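Local coordinates for signal recognition 54 kDa protein (Pyrococcus furiosus, PDB 3DM5) that belongs to the SRP54 family of signal recognition particle proteins, joining a helical bundle, a P-loop nucleotide-binding domain that carries GDP and a helical C-terminal domain, at residues A[38-43]-A[47-52]; A[77-82]-A[292-297]; A[85-90]-A[288-293]. All coordinates share one frame; numbering follows the deposited sequence.

In the fold
From the N terminus, contact 1 closes the smallest loop: the helices 25-41 and 46-62 of the helical bundle meet again across three intervening residues. It is complete before the other two open. Contacts 2 and 3 both start on helix 71-86 or the turn after it, and both close some two hundred residues later around helix 286-293, bracketing the whole nucleotide-binding sheet. Contact 3 is nested within the span of contact 2, and the two share R292 and L293. L52 of contact 1 packs on E82 and F86, so contact 1 is joined to helix 71-86, which contacts 2 and 3 in turn tie to helix 286-293.

Contact 1 of 3, residues A[38-43]-A[47-52]; sequences ALIQAD and RLVLQL
The helical hairpin formed by helices 25-41 and 46-62 of the SRP54 bundle is closed at its turn by L39 and I40 on one arm and V49 and L52 on the other. The two backbones come nearest at L39 and V49, whose CA atoms are 6.8 Å apart. Between them V49 CG2 does most of the touching: it lies 3.5 Å from L39 CB and also approaches L39 CG. With CG1 anti to the backbone N (chi1 169°), V49 sends CG2 back beside its own N, and this is the methyl that meets the first helix. I40 points its CB past the second helix, yet its long branch bends inward until I40 CD1 stands 4.1 Å from the same V49 CG2. The methyl is therefore met by two neighbouring side chains of one helical turn.

One turn further along the second helix, L52 crosses L39 at about a right angle, and their branches touch through L52 CD2 and L39 CD2 at 3.7 Å. A valine suits the close point because its short branches let the backbones draw together, whereas the leucines span the wider gap beyond it. The first helix ends in a Schellman motif: D43 takes positive phi as the C-prime residue, D43 N bonds to I40 O at 3.0 Å, and V44 N reaches back to L39 O. V44 also packs on L39 and V49, so the turn continues the apolar seam. I40 also packs on I40 of the second subunit, and L6 of helix 5-19 lies on L39. All four touching residues are buried and meet through carbon alone, which implies a contact held by shape and the exclusion of water.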
loop_
_atom_site.group_PDB
_atom_site.type_symbol
_atom_site.label_atom_id
_atom_site.label_comp_id
_atom_site.label_asym_id
_atom_site.label_seq_id
_atom_site.Cartn_x
_atom_site.Cartn_y
_atom_site.Cartn_z
ATOM N N ALA A 38 -8.714 12.360 -3.322
ATOM C CA ALA A 38 -9.503 11.214 -2.893
ATOM C C ALA A 38 -10.480 10.853 -3.996
ATOM O O ALA A 38 -10.553 9.699 -4.408
ATOM C CB ALA A 38 -10.233 11.509 -1.595
ATOM N N LEU A 39 -11.216 11.855 -4.472
ATOM C CA LEU A 39 -12.195 11.689 -5.554
ATOM C C LEU A 39 -11.603 11.094 -6.827
ATOM O O LEU A 39 -12.117 10.090 -7.329
ATOM C CB LEU A 39 -12.906 13.021 -5.868
ATOM C CG LEU A 39 -14.316 13.243 -5.304
ATOM C CD1 LEU A 39 -14.639 12.357 -4.103
ATOM C CD2 LEU A 39 -14.566 14.693 -4.992
ATOM N N ILE A 40 -10.539 11.707 -7.345
ATOM C CA ILE A 40 -9.902 11.248 -8.589
ATOM C C ILE A 40 -9.451 9.791 -8.485
ATOM O O ILE A 40 -9.522 9.023 -9.451
ATOM C CB ILE A 40 -8.669 12.093 -8.962
ATOM C CG1 ILE A 40 -9.068 13.529 -9.306
ATOM C CG2 ILE A 40 -7.959 11.473 -10.141
ATOM C CD1 ILE A 40 -9.835 13.630 -10.570
ATOM N N GLN A 41 -8.994 9.425 -7.295
ATOM C CA GLN A 41 -8.506 8.094 -7.033
ATOM C C GLN A 41 -9.626 7.054 -7.055
ATOM O O GLN A 41 -9.372 5.887 -7.295
ATOM C CB GLN A 41 -7.788 8.075 -5.687
ATOM C CG GLN A 41 -6.974 6.829 -5.442
ATOM C CD GLN A 41 -5.968 7.009 -4.328
ATOM O OE1 GLN A 41 -6.319 7.379 -3.200
ATOM N NE2 GLN A 41 -4.705 6.744 -4.637
ATOM N N ALA A 42 -10.857 7.486 -6.792
ATOM C CA ALA A 42 -12.024 6.606 -6.820
ATOM C C ALA A 42 -12.686 6.663 -8.201
ATOM O O ALA A 42 -13.828 6.227 -8.388
ATOM C CB ALA A 42 -13.011 6.991 -5.723
ATOM N N ASP A 43 -11.951 7.225 -9.155
ATOM C CA ASP A 43 -12.351 7.281 -10.559
ATOM C C ASP A 43 -13.476 8.261 -10.829
ATOM O O ASP A 43 -14.227 8.090 -11.787
ATOM C CB ASP A 43 -12.711 5.894 -11.100
ATOM C CG ASP A 43 -12.841 5.874 -12.623
ATOM O OD1 ASP A 43 -13.379 4.885 -13.177
ATOM O OD2 ASP A 43 -12.409 6.855 -13.262
ATOM N N ARG A 47 -13.563 16.496 -14.647
ATOM C CA ARG A 47 -14.397 17.684 -14.791
ATOM C C ARG A 47 -15.425 17.802 -13.641
ATOM O O ARG A 47 -15.646 18.883 -13.097
ATOM C CB ARG A 47 -15.084 17.678 -16.159
ATOM C CG ARG A 47 -15.048 19.022 -16.875
ATOM C CD ARG A 47 -15.740 18.952 -18.220
ATOM N NE ARG A 47 -16.324 20.241 -18.584
ATOM C CZ ARG A 47 -15.861 21.034 -19.545
ATOM N NH1 ARG A 47 -14.807 20.669 -20.260
ATOM N NH2 ARG A 47 -16.463 22.186 -19.801
ATOM N N LEU A 48 -16.038 16.686 -13.259
ATOM C CA LEU A 48 -16.986 16.698 -12.151
ATOM C C LEU A 48 -16.320 17.082 -10.839
ATOM O O LEU A 48 -16.913 17.790 -10.029
ATOM C CB LEU A 48 -17.664 15.332 -11.982
ATOM C CG LEU A 48 -18.841 14.944 -12.875
ATOM C CD1 LEU A 48 -19.356 13.592 -12.452
ATOM C CD2 LEU A 48 -19.941 15.973 -12.789
ATOM N N VAL A 49 -15.103 16.583 -10.621
ATOM C CA VAL A 49 -14.371 16.871 -9.392
ATOM C C VAL A 49 -13.979 18.345 -9.293
ATOM O O VAL A 49 -14.088 18.964 -8.220
ATOM C CB VAL A 49 -13.110 15.997 -9.236
ATOM C CG1 VAL A 49 -12.264 16.514 -8.092
ATOM C CG2 VAL A 49 -13.502 14.547 -8.976
ATOM N N LEU A 50 -13.531 18.903 -10.416
ATOM C CA LEU A 50 -13.206 20.320 -10.485
ATOM C C LEU A 50 -14.388 21.170 -10.067
ATOM O O LEU A 50 -14.258 22.086 -9.258
ATOM C CB LEU A 50 -12.802 20.709 -11.900
ATOM C CG LEU A 50 -11.313 20.886 -12.109
ATOM C CD1 LEU A 50 -11.091 21.420 -13.494
ATOM C CD2 LEU A 50 -10.790 21.851 -11.053
ATOM N N GLN A 51 -15.543 20.857 -10.639
ATOM C CA GLN A 51 -16.737 21.654 -10.444
ATOM C C GLN A 51 -17.158 21.614 -8.982
ATOM O O GLN A 51 -17.485 22.637 -8.379
ATOM C CB GLN A 51 -17.827 21.142 -11.384
ATOM C CG GLN A 51 -19.263 21.296 -10.909
ATOM C CD GLN A 51 -20.203 20.338 -11.647
ATOM O OE1 GLN A 51 -20.309 20.379 -12.880
ATOM N NE2 GLN A 51 -20.876 19.465 -10.896
ATOM N N LEU A 52 -17.119 20.428 -8.404
ATOM C CA LEU A 52 -17.461 20.271 -7.006
ATOM C C LEU A 52 -16.477 20.973 -6.075
ATOM O O LEU A 52 -16.882 21.631 -5.123
ATOM C CB LEU A 52 -17.527 18.791 -6.644
ATOM C CG LEU A 52 -17.766 18.486 -5.169
ATOM C CD1 LEU A 52 -19.196 18.824 -4.826
ATOM C CD2 LEU A 52 -17.438 17.017 -4.848
#

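Contact 2 of 3, residues A[77-82]-A[292-297]; sequences KIVYEE and RLLGLG
The ring of Y80 receives L294 CD1 at its edge, near the ring plane, while L296 CD1 comes in obliquely, off the plane, near the same ring atom CD2. The closer of the two is L296 CD1, 3.5 Å from Y80 CD2 and within reach of Y80 CG and CE2 as well. V290 and S291 also touch the ring, and I315 of the third subunit packs on Y80. L294 CD1 stands 4.3 Å from Y80 CD2 but nearer to the backbone, 4.0 Å from Y80 CA, so this methyl sits where the tyrosine ring leaves helix 71-86. V79 CG1 just brushes the same methyl at 4.5 Å.

Holding CG anti to the backbone N (chi1 167°) carries the tyrosine ring out across the gap to helix 286-293, where the phenolic OH is hydrogen-bonded to P287 O. Tyrosine thus serves doubly, with an apolar ring for the leucines and a polar tip that ties the two helices. Away from the contact, the E81 carboxylate is met from above its plane by K77 NZ, 2.6 Å from E81 OE2 in an i to i+4 salt bridge, and is shared with R59 and K85.

Helix 286-293 gives way to a turn at G295, whose positive phi suits glycine and whose N bonds to R292 O at 3.1 Å. This Schellman turn brings L296 back beside L294, so that both leucines face helix 71-86. L10 and L14 of helix 5-19 also pack on L294, and L14 on V79 too. The end of helix 286-293, the helix that follows the edge strand 281-283, is thereby packed against helices 5-19 and 71-86.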
loop_
_atom_site.group_PDB
_atom_site.type_symbol
_atom_site.label_atom_id
_atom_site.label_comp_id
_atom_site.label_asym_id
_atom_site.label_seq_id
_atom_site.Cartn_x
_atom_site.Cartn_y
_atom_site.Cartn_z
ATOM N N LYS A 77 -19.775 21.576 7.494
ATOM C CA LYS A 77 -21.136 21.606 6.946
ATOM C C LYS A 77 -21.162 21.756 5.427
ATOM O O LYS A 77 -21.881 21.038 4.741
ATOM C CB LYS A 77 -21.947 22.736 7.584
ATOM C CG LYS A 77 -23.461 22.583 7.449
ATOM C CD LYS A 77 -24.016 23.341 6.258
ATOM C CE LYS A 77 -25.537 23.313 6.271
ATOM N NZ LYS A 77 -26.157 24.022 5.112
ATOM N N ILE A 78 -20.393 22.705 4.913
ATOM C CA ILE A 78 -20.281 22.914 3.473
ATOM C C ILE A 78 -19.880 21.632 2.716
ATOM O O ILE A 78 -20.533 21.236 1.754
ATOM C CB ILE A 78 -19.261 24.020 3.160
ATOM C CG1 ILE A 78 -19.721 25.347 3.779
ATOM C CG2 ILE A 78 -19.080 24.138 1.664
ATOM C CD1 ILE A 78 -18.725 26.493 3.629
ATOM N N VAL A 79 -18.802 20.993 3.159
ATOM C CA VAL A 79 -18.365 19.730 2.584
ATOM C C VAL A 79 -19.474 18.667 2.608
ATOM O O VAL A 79 -19.706 18.000 1.612
ATOM C CB VAL A 79 -17.102 19.195 3.311
ATOM C CG1 VAL A 79 -16.763 17.762 2.899
ATOM C CG2 VAL A 79 -15.938 20.077 3.041
ATOM N N TYR A 80 -20.142 18.486 3.743
ATOM C CA TYR A 80 -21.160 17.448 3.857
ATOM C C TYR A 80 -22.283 17.682 2.873
ATOM O O TYR A 80 -22.815 16.740 2.288
ATOM C CB TYR A 80 -21.739 17.426 5.252
ATOM C CG TYR A 80 -23.000 16.614 5.383
ATOM C CD1 TYR A 80 -24.211 17.208 5.711
ATOM C CD2 TYR A 80 -22.980 15.249 5.209
ATOM C CE1 TYR A 80 -25.369 16.448 5.861
ATOM C CE2 TYR A 80 -24.131 14.484 5.356
ATOM C CZ TYR A 80 -25.320 15.085 5.679
ATOM O OH TYR A 80 -26.454 14.304 5.807
ATOM N N GLU A 81 -22.630 18.953 2.703
ATOM C CA GLU A 81 -23.784 19.366 1.919
ATOM C C GLU A 81 -23.494 19.298 0.425
ATOM O O GLU A 81 -24.327 18.850 -0.371
ATOM C CB GLU A 81 -24.212 20.773 2.348
ATOM C CG GLU A 81 -25.107 21.515 1.373
ATOM C CD GLU A 81 -25.446 22.915 1.865
ATOM O OE1 GLU A 81 -26.207 23.621 1.159
ATOM O OE2 GLU A 81 -24.949 23.301 2.955
ATOM N N GLU A 82 -22.300 19.731 0.049
ATOM C CA GLU A 82 -21.856 19.619 -1.330
ATOM C C GLU A 82 -21.753 18.158 -1.803
ATOM O O GLU A 82 -22.245 17.819 -2.889
ATOM C CB GLU A 82 -20.542 20.374 -1.532
ATOM C CG GLU A 82 -20.734 21.868 -1.541
ATOM C CD GLU A 82 -21.856 22.298 -2.476
ATOM O OE1 GLU A 82 -21.938 21.771 -3.614
ATOM O OE2 GLU A 82 -22.655 23.167 -2.068
ATOM N N ARG A 292 -22.396 8.344 6.494
ATOM C CA ARG A 292 -21.538 7.204 6.879
ATOM C C ARG A 292 -20.170 7.330 6.207
ATOM O O ARG A 292 -19.131 7.118 6.832
ATOM C CB ARG A 292 -22.145 5.856 6.496
ATOM C CG ARG A 292 -23.637 5.786 6.617
ATOM C CD ARG A 292 -24.080 5.380 8.006
ATOM N NE ARG A 292 -24.062 3.930 8.180
ATOM C CZ ARG A 292 -24.816 3.276 9.061
ATOM N NH1 ARG A 292 -25.653 3.949 9.845
ATOM N NH2 ARG A 292 -24.741 1.951 9.157
ATOM N N LEU A 293 -20.186 7.675 4.924
ATOM C CA LEU A 293 -18.966 7.910 4.180
ATOM C C LEU A 293 -18.016 8.798 4.985
ATOM O O LEU A 293 -16.906 8.370 5.299
ATOM C CB LEU A 293 -19.270 8.517 2.801
ATOM C CG LEU A 293 -18.128 8.548 1.778
ATOM C CD1 LEU A 293 -17.700 7.143 1.378
ATOM C CD2 LEU A 293 -18.545 9.345 0.548
ATOM N N LEU A 294 -18.460 10.005 5.349
ATOM C CA LEU A 294 -17.590 10.985 6.021
ATOM C C LEU A 294 -17.324 10.730 7.516
ATOM O O LEU A 294 -16.605 11.483 8.168
ATOM C CB LEU A 294 -18.140 12.393 5.843
ATOM C CG LEU A 294 -18.299 12.807 4.385
ATOM C CD1 LEU A 294 -18.954 14.147 4.326
ATOM C CD2 LEU A 294 -16.952 12.850 3.718
ATOM N N GLY A 295 -17.905 9.669 8.053
ATOM C CA GLY A 295 -17.666 9.305 9.435
ATOM C C GLY A 295 -18.371 10.193 10.445
ATOM O O GLY A 295 -17.945 10.285 11.597
ATOM N N LEU A 296 -19.454 10.830 10.006
ATOM C CA LEU A 296 -20.215 11.757 10.829
ATOM C C LEU A 296 -21.096 11.022 11.810
ATOM O O LEU A 296 -21.550 9.911 11.533
ATOM C CB LEU A 296 -21.091 12.648 9.951
ATOM C CG LEU A 296 -20.279 13.479 8.966
ATOM C CD1 LEU A 296 -21.139 14.378 8.103
ATOM C CD2 LEU A 296 -19.276 14.279 9.742
ATOM N N GLY A 297 -21.327 11.653 12.959
ATOM C CA GLY A 297 -22.259 11.148 13.949
ATOM C C GLY A 297 -21.848 9.826 14.557
ATOM O O GLY A 297 -22.694 9.037 14.992
#

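Contact 3 of 3, residues A[85-90]-A[288-293]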
loop_
_atom_site.group_PDB
_atom_site.type_symbol
_atom_site.label_atom_id
_atom_site.label_comp_id
_atom_site.label_asym_id
_atom_site.label_seq_id
_atom_site.Cartn_x
_atom_site.Cartn_y
_atom_site.Cartn_z
ATOM N N LYS A 85 -25.212 16.564 -2.421
ATOM C CA LYS A 85 -25.852 16.938 -3.697
ATOM C C LYS A 85 -25.159 16.236 -4.851
ATOM O O LYS A 85 -25.771 15.932 -5.872
ATOM C CB LYS A 85 -25.832 18.451 -3.936
ATOM C CG LYS A 85 -26.681 19.249 -2.958
ATOM C CD LYS A 85 -26.428 20.743 -3.086
ATOM C CE LYS A 85 -27.062 21.502 -1.922
ATOM N NZ LYS A 85 -26.719 22.962 -1.898
ATOM N N PHE A 86 -23.874 15.962 -4.652
ATOM C CA PHE A 86 -23.007 15.379 -5.659
ATOM C C PHE A 86 -23.421 13.931 -5.899
ATOM O O PHE A 86 -23.148 13.368 -6.956
ATOM C CB PHE A 86 -21.575 15.484 -5.159
ATOM C CG PHE A 86 -20.520 15.133 -6.170
ATOM C CD1 PHE A 86 -20.330 15.907 -7.289
ATOM C CD2 PHE A 86 -19.657 14.068 -5.945
ATOM C CE1 PHE A 86 -19.336 15.606 -8.185
ATOM C CE2 PHE A 86 -18.669 13.764 -6.836
ATOM C CZ PHE A 86 -18.506 14.531 -7.956
ATOM N N LEU A 87 -24.105 13.341 -4.926
ATOM C CA LEU A 87 -24.557 11.950 -5.024
ATOM C C LEU A 87 -26.089 11.813 -5.055
ATOM O O LEU A 87 -26.637 10.799 -4.623
ATOM C CB LEU A 87 -23.960 11.091 -3.890
ATOM C CG LEU A 87 -22.423 11.055 -3.761
ATOM C CD1 LEU A 87 -21.944 10.137 -2.659
ATOM C CD2 LEU A 87 -21.768 10.627 -5.033
ATOM N N GLY A 88 -26.777 12.837 -5.554
ATOM C CA GLY A 88 -28.221 12.761 -5.728
ATOM C C GLY A 88 -29.149 13.506 -4.762
ATOM O O GLY A 88 -30.369 13.410 -4.898
ATOM N N THR A 89 -28.585 14.215 -3.785
ATOM C CA THR A 89 -29.342 15.098 -2.888
ATOM C C THR A 89 -30.307 14.435 -1.895
ATOM O O THR A 89 -30.239 14.693 -0.700
ATOM C CB THR A 89 -30.087 16.181 -3.663
ATOM O OG1 THR A 89 -29.146 16.934 -4.440
ATOM C CG2 THR A 89 -30.780 17.107 -2.695
ATOM N N GLU A 90 -31.223 13.603 -2.373
ATOM C CA GLU A 90 -32.172 12.965 -1.467
ATOM C C GLU A 90 -32.653 11.644 -2.008
ATOM O O GLU A 90 -32.550 11.367 -3.199
ATOM C CB GLU A 90 -33.382 13.865 -1.240
ATOM C CG GLU A 90 -34.041 14.275 -2.543
ATOM C CD GLU A 90 -35.288 15.096 -2.352
ATOM O OE1 GLU A 90 -35.754 15.681 -3.350
ATOM O OE2 GLU A 90 -35.805 15.157 -1.216
ATOM N N ARG A 288 -27.730 10.134 4.079
ATOM C CA ARG A 288 -27.359 9.110 5.048
ATOM C C ARG A 288 -26.097 8.392 4.613
ATOM O O ARG A 288 -25.241 8.056 5.428
ATOM C CB ARG A 288 -28.465 8.071 5.152
ATOM C CG ARG A 288 -29.830 8.644 5.365
ATOM C CD ARG A 288 -30.207 8.609 6.816
ATOM N NE ARG A 288 -31.200 9.629 7.113
ATOM C CZ ARG A 288 -31.557 9.985 8.341
ATOM N NH1 ARG A 288 -31.006 9.390 9.394
ATOM N NH2 ARG A 288 -32.469 10.933 8.516
ATOM N N PHE A 289 -26.002 8.133 3.314
ATOM C CA PHE A 289 -24.843 7.463 2.753
ATOM C C PHE A 289 -23.606 8.358 2.894
ATOM O O PHE A 289 -22.580 7.930 3.408
ATOM C CB PHE A 289 -25.129 7.100 1.309
ATOM C CG PHE A 289 -23.973 6.476 0.583
ATOM C CD1 PHE A 289 -23.820 5.100 0.562
ATOM C CD2 PHE A 289 -23.073 7.267 -0.139
ATOM C CE1 PHE A 289 -22.773 4.515 -0.128
ATOM C CE2 PHE A 289 -22.033 6.693 -0.832
ATOM C CZ PHE A 289 -21.884 5.304 -0.825
ATOM N N VAL A 290 -23.714 9.606 2.460
ATOM C CA VAL A 290 -22.589 10.529 2.539
ATOM C C VAL A 290 -22.198 10.766 3.990
ATOM O O VAL A 290 -21.043 11.045 4.300
ATOM C CB VAL A 290 -22.924 11.866 1.875
ATOM C CG1 VAL A 290 -21.978 12.951 2.338
ATOM C CG2 VAL A 290 -22.848 11.717 0.396
ATOM N N SER A 291 -23.167 10.644 4.884
ATOM C CA SER A 291 -22.902 10.763 6.306
ATOM C C SER A 291 -22.082 9.589 6.870
ATOM O O SER A 291 -21.169 9.819 7.654
ATOM C CB SER A 291 -24.213 10.951 7.079
ATOM O OG SER A 291 -23.982 11.116 8.463
ATOM N N ARG A 292 -22.396 8.344 6.494
ATOM C CA ARG A 292 -21.538 7.204 6.879
ATOM C C ARG A 292 -20.170 7.330 6.207
ATOM O O ARG A 292 -19.131 7.118 6.832
ATOM C CB ARG A 292 -22.145 5.856 6.496
ATOM C CG ARG A 292 -23.637 5.786 6.617
ATOM C CD ARG A 292 -24.080 5.380 8.006
ATOM N NE ARG A 292 -24.062 3.930 8.180
ATOM C CZ ARG A 292 -24.816 3.276 9.061
ATOM N NH1 ARG A 292 -25.653 3.949 9.845
ATOM N NH2 ARG A 292 -24.741 1.951 9.157
ATOM N N LEU A 293 -20.186 7.675 4.924
ATOM C CA LEU A 293 -18.966 7.910 4.180
ATOM C C LEU A 293 -18.016 8.798 4.985
ATOM O O LEU A 293 -16.906 8.370 5.299
ATOM C CB LEU A 293 -19.270 8.517 2.801
ATOM C CG LEU A 293 -18.128 8.548 1.778
ATOM C CD1 LEU A 293 -17.700 7.143 1.378
ATOM C CD2 LEU A 293 -18.545 9.345 0.548
#
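L87 CD1 is the single methyl on which the close part of this contact turns, resting in the corner formed by V290 and F289. It lies 3.6 Å from V290 CG2 and 3.9 Å from F289 CE2, arriving at the edge of the phenyl ring, near its plane. L87 folds CG beside its own backbone N (chi1 -57°), and F289 holds its ring anti to N, which directs both groups into the gap. A branched leucine can serve both partners with one methyl; F284, L259 and L3 are further neighbours of F289.

The other side is loose. Beyond L87 the chain turns outward, and T89 and E90 are exposed, as is R292 on the facing helix, which is salt-bridged to a sulfate ion, probably from the crystallisation liquor. G88 takes a positive phi (105°), a backbone shape at which a side chain would crowd the preceding carbonyl, and so suits the turn: G88 N bonds to K85 O, and T89 N to T84 O. This is a Schellman motif ending helix 71-86, where the chain leaves the helical bundle, and the packing belongs to the N-G domain interface characteristic of SRP54-type proteins.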